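Local coordinates for translocator protein BipD (Burkholderia pseudomallei, PDB 3NFT) that is required for epithelial cell invasion and intracellular survival, and probably regulates type III secretion of effectors and their insertion into the host membrane, at residues 50-54 / 151-155. Sequence-based numbering, arbitrary orientation. Where two conformers were deposited one is given.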
# COMPACT_ATOMS: atom_id res chain seq x y z
N ALA A 50 27.86 18.74 -13.64
CA ALA A 50 28.95 17.75 -13.57
C ALA A 50 29.13 17.05 -14.90
O ALA A 50 30.24 16.86 -15.38
CB ALA A 50 28.64 16.76 -12.47
N ILE A 51 28.01 16.71 -15.54
CA ILE A 51 28.06 16.16 -16.89
C ILE A 51 28.74 17.13 -17.88
O ILE A 51 29.60 16.74 -18.67
CB ILE A 51 26.67 15.76 -17.40
CG1 ILE A 51 26.13 14.61 -16.57
CG2 ILE A 51 26.73 15.42 -18.89
CD1 ILE A 51 24.66 14.28 -16.79
N ASP A 52 28.39 18.40 -17.81
CA ASP A 52 29.05 19.38 -18.66
C ASP A 52 30.54 19.52 -18.37
O ASP A 52 31.33 19.67 -19.30
CB ASP A 52 28.41 20.76 -18.53
CG ASP A 52 27.02 20.85 -19.17
OD1 ASP A 52 26.58 19.96 -19.92
OD2 ASP A 52 26.31 21.79 -18.80
N GLU A 53 30.92 19.41 -17.10
CA GLU A 53 32.33 19.48 -16.74
C GLU A 53 33.09 18.31 -17.34
O GLU A 53 34.17 18.48 -17.91
CB GLU A 53 32.52 19.48 -15.23
CG GLU A 53 33.91 19.84 -14.79
CD GLU A 53 34.33 21.27 -15.09
OE1 GLU A 53 33.41 22.12 -15.27
OE2 GLU A 53 35.53 21.57 -15.17
N PHE A 54 32.51 17.12 -17.21
CA PHE A 54 33.11 15.91 -17.79
C PHE A 54 33.24 16.03 -19.29
O PHE A 54 34.26 15.70 -19.91
CB PHE A 54 32.23 14.73 -17.40
CG PHE A 54 32.83 13.37 -17.73
CD1 PHE A 54 33.52 12.66 -16.75
CD2 PHE A 54 32.63 12.79 -18.97
CE1 PHE A 54 34.03 11.40 -17.02
CE2 PHE A 54 33.17 11.54 -19.24
CZ PHE A 54 33.86 10.85 -18.24
N PHE A 151 32.20 8.76 -11.64
CA PHE A 151 32.25 9.74 -12.74
C PHE A 151 33.34 10.77 -12.44
O PHE A 151 34.13 11.10 -13.30
CB PHE A 151 30.86 10.36 -12.86
CG PHE A 151 30.58 11.12 -14.13
CD1 PHE A 151 30.90 10.63 -15.38
CD2 PHE A 151 29.85 12.32 -14.04
CE1 PHE A 151 30.55 11.31 -16.55
CE2 PHE A 151 29.48 12.99 -15.19
CZ PHE A 151 29.83 12.50 -16.44
N GLN A 152 33.37 11.23 -11.18
CA GLN A 152 34.37 12.14 -10.66
C GLN A 152 35.76 11.57 -10.75
O GLN A 152 36.70 12.25 -11.15
CB GLN A 152 34.03 12.56 -9.23
CG GLN A 152 34.92 13.61 -8.58
CD GLN A 152 34.37 14.04 -7.22
OE1 GLN A 152 33.45 13.43 -6.69
NE2 GLN A 152 34.91 15.10 -6.67
N SER A 153 35.90 10.29 -10.39
CA SER A 153 37.22 9.68 -10.37
C SER A 153 37.76 9.51 -11.80
O SER A 153 38.96 9.59 -12.03
CB SER A 153 37.19 8.33 -9.63
OG SER A 153 36.50 7.34 -10.36
N VAL A 154 36.86 9.30 -12.77
CA VAL A 154 37.24 9.23 -14.18
C VAL A 154 37.67 10.63 -14.66
O VAL A 154 38.69 10.79 -15.29
CB VAL A 154 36.13 8.63 -15.04
CG1 VAL A 154 36.50 8.67 -16.53
CG2 VAL A 154 35.80 7.18 -14.62
N ALA A 155 36.92 11.65 -14.28
CA ALA A 155 37.36 13.02 -14.59
C ALA A 155 38.71 13.37 -14.00
O ALA A 155 39.52 14.03 -14.64
CB ALA A 155 36.28 14.02 -14.16
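The carbonyl oxygen of A50 takes the helical hydrogen bond from F54 N, at 2.9 Å, and F151 CE2 lies 3.9 Å from the same A50 O. Here helix 41-56, in the N-terminal helical part of BipD, packs against helix 121-160, one of the two long helices of the predicted coiled coil. The local axes run in nearly the same direction, at 26°, and their 10.7 Å separation is bridged mainly by two phenylalanines. F54 and F151 form an offset stack with ring centroids 4.2 Å apart and planes inclined by 21°. The overlap is of a corner on a middle: F151 CE1 sits 3.2 Å above the plane of the F54 ring, over its centre, while F151 CZ reaches back to F54 CG and CB. Both side chains hold CG anti to the backbone N (chi1 -171° in F54), which carries each ring across the gap between the helices. At the rim of the F54 ring V154 CG1 touches CE1 near the ring plane, 3.7 Å away. The methyl of A155 comes near F54 CD1 obliquely, from the side of the ring away from F151. F151 in turn points its CE2 edge at helix 41-56, with I51 CA in its plane. No hydrogen bond joins the segments; the interface is apolar and buried. Helix 244-295 closes over it, with Q262 against I51 and F54 and V265 against F151, while F78 of helix 76-103 meets the F151 ring steeply. This docking on the coiled coil is consistent with the intramolecular chaperone role of the N-terminal domain. Beside the stack, I51 CG1 rests 4.0 Å from F151 CE2.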